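Local coordinates for lipase-esterase related protein (Clostridium acetobutylicum, PDB 3E0X) that is of undetermined function but has the alpha/beta-hydrolase fold, binds ortho-xylene in a pocket in this crystal and is probably a hydrolase, at residues Y7-N12 / D41-L46; S15-L20 / Q83-L88. All blocks are in the same frame, centred on the assembly; numbering follows the deposited sequence.

Overall arrangement
Both contacts belong to the seven-stranded mixed sheet of an alpha/beta-hydrolase fold, their centres 9 Å apart. Interaction 1 pairs edge strand 7-11, one of two, antiparallel with strand 43-47; interaction 2 pairs strands 18-22 and 86-91 in parallel. Strands 43-47 and 18-22 are neighbours, so the two contacts are joined edge to edge: Ile45 N lies 2.8 Å from Leu19 O, and Asn43 O 2.8 Å from Leu19 N, both probable hydrogen bonds. Asn43 of interaction 1 also bonds through ND2 to Thr18 OG1 of interaction 2. The ortho-xylene is distant, about 13 Å from the Leu46 side chain, whereas strand 86-91 ends at Tyr91, which with the following Ser92 lines its pocket.

Interaction 1: residues Y7-N12 / D41-L46; sequences YVHVGN and DYNCIL
His9 and Asn43 each swing their CG anti to the backbone N (chi1 -164° and 177°), which brings imidazole and carboxamide together over the seam between strands 7-11 and 43-47. His9 NE2 donates to Asn43 OD1 at 2.7 Å. The acceptor lies close to the imidazole plane and the donor sits on an OD1 lone pair, although ring and amide planes are turned 57° apart. Beneath this pair runs an antiparallel ladder. Val8 with Leu46 and Val10 with Cys44 are hydrogen-bonded pairs, as in the 2.9 Å bond from Val10 N to Cys44 O; His9 with Ile45 is a non-hydrogen-bonded pair. Ile45 shares the face of His9, where its CG2 meets Tyr7 CD1 at 3.8 Å and its CG1 lies 3.9 Å from His9 CD2. On the other face Val10 CG2 touches both Cys44 CB and Leu46 CD1, each at 3.7 Å. At the last pair of the ladder, Gly11 with Asn43, the glycine has a positive phi; just beyond it Asn12 N donates to Tyr42 O at 2.9 Å. Asn12 ND2 adds a weak bond to Asp41 O, while its OD1 turns to Lys14. Asn43 ND2 bonds to Thr18 OG1 on the next strand. The Asn43 amide therefore bridges three strands, with its oxygen held by His9 and its nitrogen held by Thr18. These two bonds fix the flip of the amide, and the OD1 acceptor implies that His9 carries a proton on NE2.

Interaction 2: residues S15-L20 / Q83-L88; sequences SPNTLL and QKNITL
Thr18 meets Ile86 where two parallel strands of the alpha/beta-hydrolase sheet, 18-22 and 86-91, begin to pair. Its CB lies 3.9 Å from Asn85 O and next to Ile86 CG1. From there the two branches part. CG2, anti to the backbone N, lies alongside the same Ile86 CG1, whereas OG1, beside the backbone N (chi1 -66°), turns to the bent Gln83 side chain and comes 3.2 Å from Gln83 CD. The two side chains cross at about a right angle. Besides its bond to Asn43, OG1 shares a hydrogen bond with a water. That water donates to Pro16 O and accepts from Asn85 N and, weakly, from Gln83 NE2, tying both strand entrances together. The backbone ladder follows: Thr18 N donates to Asn85 O, Thr87 N to Thr18 O at 2.8 Å, and Leu20 N to Thr87 O. Farther on, Leu20 and Leu88 lie side by side with their CD2 methyls 3.8 Å apart, on the face where Ile74 of helix 63-76 covers Leu20, Ile86 and Leu88. Leu19 and Thr87 occupy the other face, Leu19 CD2 resting 3.8 Å from Thr87 CB. At the start of the pairing Asn85 ND2 comes 2.9 Å from Asn17 OD1, a weak hydrogen bond and a doubtful one, because Asn17 has a second conformer. Before the strand, in an ST turn, Ser15 OG accepts from Asn17 N at 3.0 Å.

Interaction 1: residues Y7-N12 / D41-L46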
loop_
_atom_site.group_PDB
_atom_site.type_symbol
_atom_site.label_atom_id
_atom_site.label_comp_id
_atom_site.label_asym_id
_atom_site.label_seq_id
_atom_site.Cartn_x
_atom_site.Cartn_y
_atom_site.Cartn_z
ATOM N N TYR A 7 9.614 11.880 1.388
ATOM C CA TYR A 7 8.207 11.950 1.068
ATOM C C TYR A 7 7.975 13.136 0.138
ATOM O O TYR A 7 8.823 14.050 0.025
ATOM C CB TYR A 7 7.342 12.123 2.323
ATOM C CG TYR A 7 7.532 13.456 3.005
ATOM C CD1 TYR A 7 6.692 14.532 2.726
ATOM C CD2 TYR A 7 8.560 13.643 3.916
ATOM C CE1 TYR A 7 6.880 15.788 3.343
ATOM C CE2 TYR A 7 8.742 14.867 4.549
ATOM C CZ TYR A 7 7.904 15.937 4.256
ATOM O OH TYR A 7 8.103 17.160 4.889
ATOM N N VAL A 8 6.810 13.111 -0.491
ATOM C CA VAL A 8 6.295 14.203 -1.318
ATOM C C VAL A 8 5.017 14.736 -0.654
ATOM O O VAL A 8 4.179 13.929 -0.202
ATOM C CB VAL A 8 6.000 13.700 -2.760
ATOM C CG1 VAL A 8 5.247 14.743 -3.557
ATOM C CG2 VAL A 8 7.301 13.364 -3.482
ATOM N N HIS A 9 4.844 16.051 -0.656
ATOM C CA HIS A 9 3.748 16.697 0.049
ATOM C C HIS A 9 2.944 17.512 -0.956
ATOM O O HIS A 9 3.464 18.474 -1.542
ATOM C CB HIS A 9 4.387 17.607 1.093
ATOM C CG HIS A 9 3.450 18.075 2.155
ATOM N ND1 HIS A 9 3.814 19.022 3.087
ATOM C CD2 HIS A 9 2.169 17.731 2.442
ATOM C CE1 HIS A 9 2.791 19.254 3.892
ATOM N NE2 HIS A 9 1.785 18.469 3.537
ATOM N N VAL A 10 1.693 17.108 -1.183
ATOM C CA VAL A 10 0.839 17.735 -2.200
ATOM C C VAL A 10 -0.590 17.911 -1.679
ATOM O O VAL A 10 -0.910 17.511 -0.544
ATOM C CB VAL A 10 0.805 16.916 -3.511
ATOM C CG1 VAL A 10 2.177 16.901 -4.109
ATOM C CG2 VAL A 10 0.302 15.499 -3.251
ATOM N N GLY A 11 -1.453 18.484 -2.510
ATOM C CA GLY A 11 -2.832 18.701 -2.117
ATOM C C GLY A 11 -3.045 19.953 -1.280
ATOM O O GLY A 11 -2.259 20.899 -1.315
ATOM N N ASN A 12 -4.135 19.956 -0.532
ATOM C CA ASN A 12 -4.503 21.092 0.287
ATOM C C ASN A 12 -3.834 20.927 1.638
ATOM O O ASN A 12 -4.324 20.203 2.526
ATOM C CB ASN A 12 -6.028 21.110 0.382
ATOM C CG ASN A 12 -6.530 22.145 1.324
ATOM O OD1 ASN A 12 -5.781 23.027 1.725
ATOM N ND2 ASN A 12 -7.790 22.006 1.739
ATOM N N ASP A 41 -8.171 17.846 -2.288
ATOM C CA ASP A 41 -8.783 18.598 -1.195
ATOM C C ASP A 41 -8.210 18.204 0.166
ATOM O O ASP A 41 -8.543 18.812 1.200
ATOM C CB ASP A 41 -10.316 18.424 -1.181
ATOM C CG ASP A 41 -11.024 19.281 -2.240
ATOM O OD1 ASP A 41 -10.484 20.340 -2.611
ATOM O OD2 ASP A 41 -12.131 18.906 -2.697
ATOM N N TYR A 42 -7.362 17.177 0.163
ATOM C CA TYR A 42 -6.777 16.663 1.399
ATOM C C TYR A 42 -5.288 16.946 1.492
ATOM O O TYR A 42 -4.641 17.292 0.506
ATOM C CB TYR A 42 -7.019 15.169 1.479
ATOM C CG TYR A 42 -8.456 14.786 1.236
ATOM C CD1 TYR A 42 -9.489 15.322 2.012
ATOM C CD2 TYR A 42 -8.794 13.901 0.218
ATOM C CE1 TYR A 42 -10.819 14.971 1.788
ATOM C CE2 TYR A 42 -10.108 13.539 -0.011
ATOM C CZ TYR A 42 -11.116 14.073 0.772
ATOM O OH TYR A 42 -12.406 13.677 0.511
ATOM N N ASN A 43 -4.745 16.823 2.702
ATOM C CA ASN A 43 -3.339 17.075 2.945
ATOM C C ASN A 43 -2.618 15.765 2.656
ATOM O O ASN A 43 -2.667 14.852 3.471
ATOM C CB ASN A 43 -3.141 17.531 4.393
ATOM C CG ASN A 43 -1.692 17.735 4.743
ATOM O OD1 ASN A 43 -0.907 18.197 3.916
ATOM N ND2 ASN A 43 -1.327 17.393 5.980
ATOM N N CYS A 44 -1.990 15.661 1.483
ATOM C CA CYS A 44 -1.472 14.374 1.004
ATOM C C CYS A 44 0.029 14.258 1.205
ATOM O O CYS A 44 0.818 15.100 0.726
ATOM C CB CYS A 44 -1.792 14.182 -0.486
ATOM S SG CYS A 44 -3.559 14.113 -0.886
ATOM N N ILE A 45 0.430 13.181 1.873
ATOM C CA ILE A 45 1.837 12.907 2.148
ATOM C C ILE A 45 2.119 11.534 1.556
ATOM O O ILE A 45 1.483 10.563 1.932
ATOM C CB ILE A 45 2.134 12.917 3.687
ATOM C CG1 ILE A 45 1.746 14.277 4.308
ATOM C CG2 ILE A 45 3.595 12.654 3.942
ATOM C CD1 ILE A 45 1.664 14.277 5.870
ATOM N N LEU A 46 3.046 11.470 0.607
ATOM C CA LEU A 46 3.345 10.199 -0.070
ATOM C C LEU A 46 4.754 9.807 0.296
ATOM O O LEU A 46 5.680 10.541 0.018
ATOM C CB LEU A 46 3.157 10.322 -1.595
ATOM C CG LEU A 46 1.701 10.759 -1.867
ATOM C CD1 LEU A 46 1.636 12.245 -2.142
ATOM C CD2 LEU A 46 1.013 9.938 -2.958
#

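Interaction 2: residues S15-L20 / Q83-L88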
loop_
_atom_site.group_PDB
_atom_site.type_symbol
_atom_site.label_atom_id
_atom_site.label_comp_id
_atom_site.label_asym_id
_atom_site.label_seq_id
_atom_site.Cartn_x
_atom_site.Cartn_y
_atom_site.Cartn_z
ATOM N N SER A 15 -5.679 21.280 4.968
ATOM C CA SER A 15 -6.843 20.424 5.258
ATOM C C SER A 15 -6.698 19.763 6.640
ATOM O O SER A 15 -5.594 19.373 7.028
ATOM C CB SER A 15 -6.976 19.312 4.221
ATOM O OG SER A 15 -7.984 18.381 4.597
ATOM N N PRO A 16 -7.818 19.616 7.366
ATOM C CA PRO A 16 -7.796 18.907 8.661
ATOM C C PRO A 16 -7.582 17.404 8.476
ATOM O O PRO A 16 -7.276 16.713 9.443
ATOM C CB PRO A 16 -9.199 19.168 9.231
ATOM C CG PRO A 16 -10.047 19.539 8.073
ATOM C CD PRO A 16 -9.156 20.157 7.039
ATOM N N ASN A 17 -7.720 16.949 7.229
ATOM C CA ASN A 17 -7.619 15.544 6.935
ATOM C C ASN A 17 -6.313 15.254 6.198
ATOM O O ASN A 17 -6.050 15.767 5.094
ATOM C CB ASN A 17 -8.876 15.102 6.183
ATOM C CG ASN A 17 -10.144 15.778 6.735
ATOM O OD1 ASN A 17 -10.413 15.739 7.942
ATOM N ND2 ASN A 17 -10.897 16.431 5.858
ATOM N N THR A 18 -5.478 14.455 6.847
ATOM C CA THR A 18 -4.165 14.116 6.327
ATOM C C THR A 18 -4.206 12.684 5.823
ATOM O O THR A 18 -4.646 11.794 6.548
ATOM C CB THR A 18 -3.093 14.261 7.453
ATOM O OG1 THR A 18 -2.982 15.642 7.825
ATOM C CG2 THR A 18 -1.752 13.755 7.011
ATOM N N LEU A 19 -3.745 12.481 4.592
ATOM C CA LEU A 19 -3.693 11.149 4.025
ATOM C C LEU A 19 -2.238 10.807 3.838
ATOM O O LEU A 19 -1.495 11.527 3.136
ATOM C CB LEU A 19 -4.399 11.125 2.677
ATOM C CG LEU A 19 -5.846 11.612 2.565
ATOM C CD1 LEU A 19 -6.433 11.398 1.143
ATOM C CD2 LEU A 19 -6.742 10.984 3.587
ATOM N N LEU A 20 -1.817 9.714 4.464
ATOM C CA LEU A 20 -0.435 9.260 4.332
ATOM C C LEU A 20 -0.465 7.986 3.476
ATOM O O LEU A 20 -1.051 6.974 3.878
ATOM C CB LEU A 20 0.158 8.993 5.728
ATOM C CG LEU A 20 1.598 8.486 5.745
ATOM C CD1 LEU A 20 2.560 9.449 5.118
ATOM C CD2 LEU A 20 2.044 8.187 7.159
ATOM N N GLN A 83 -0.258 16.393 13.316
ATOM C CA GLN A 83 -1.511 16.203 12.592
ATOM C C GLN A 83 -2.394 15.269 13.409
ATOM O O GLN A 83 -1.943 14.225 13.832
ATOM C CB GLN A 83 -1.257 15.628 11.191
ATOM C CG GLN A 83 -0.619 16.616 10.223
ATOM C CD GLN A 83 -1.552 17.739 9.779
ATOM O OE1 GLN A 83 -1.154 18.610 8.979
ATOM N NE2 GLN A 83 -2.786 17.734 10.277
ATOM N N LYS A 84 -3.640 15.659 13.632
ATOM C CA LYS A 84 -4.509 14.931 14.540
ATOM C C LYS A 84 -5.481 13.967 13.865
ATOM O O LYS A 84 -6.152 13.190 14.555
ATOM C CB LYS A 84 -5.277 15.935 15.405
ATOM C CG LYS A 84 -4.403 16.863 16.279
ATOM C CD LYS A 84 -3.547 16.146 17.300
ATOM C CE LYS A 84 -2.678 17.205 18.032
ATOM N NZ LYS A 84 -1.607 16.613 18.892
ATOM N N ASN A 85 -5.575 14.026 12.539
ATOM C CA ASN A 85 -6.519 13.166 11.809
ATOM C C ASN A 85 -5.886 12.526 10.577
ATOM O O ASN A 85 -6.161 12.921 9.433
ATOM C CB ASN A 85 -7.776 13.963 11.415
ATOM C CG ASN A 85 -8.833 13.096 10.764
ATOM O OD1 ASN A 85 -8.885 11.888 10.986
ATOM N ND2 ASN A 85 -9.679 13.708 9.939
ATOM N N ILE A 86 -5.043 11.532 10.827
ATOM C CA ILE A 86 -4.328 10.838 9.755
ATOM C C ILE A 86 -5.072 9.585 9.309
ATOM O O ILE A 86 -5.427 8.730 10.141
ATOM C CB ILE A 86 -2.873 10.475 10.173
ATOM C CG1 ILE A 86 -2.104 11.727 10.576
ATOM C CG2 ILE A 86 -2.134 9.797 9.033
ATOM C CD1 ILE A 86 -0.760 11.438 11.252
ATOM N N THR A 87 -5.294 9.484 7.993
ATOM C CA THR A 87 -5.754 8.246 7.369
ATOM C C THR A 87 -4.600 7.653 6.597
ATOM O O THR A 87 -3.954 8.349 5.817
ATOM C CB THR A 87 -6.941 8.503 6.403
ATOM O OG1 THR A 87 -8.023 9.078 7.144
ATOM C CG2 THR A 87 -7.416 7.206 5.744
ATOM N N LEU A 88 -4.319 6.384 6.851
ATOM C CA LEU A 88 -3.273 5.690 6.117
ATOM C C LEU A 88 -3.886 5.008 4.911
ATOM O O LEU A 88 -4.960 4.403 5.003
ATOM C CB LEU A 88 -2.606 4.619 6.992
ATOM C CG LEU A 88 -2.070 5.080 8.341
ATOM C CD1 LEU A 88 -1.454 3.849 9.050
ATOM C CD2 LEU A 88 -1.059 6.204 8.180
HETATM O O HOH W 1 -4.667 15.711 10.293
#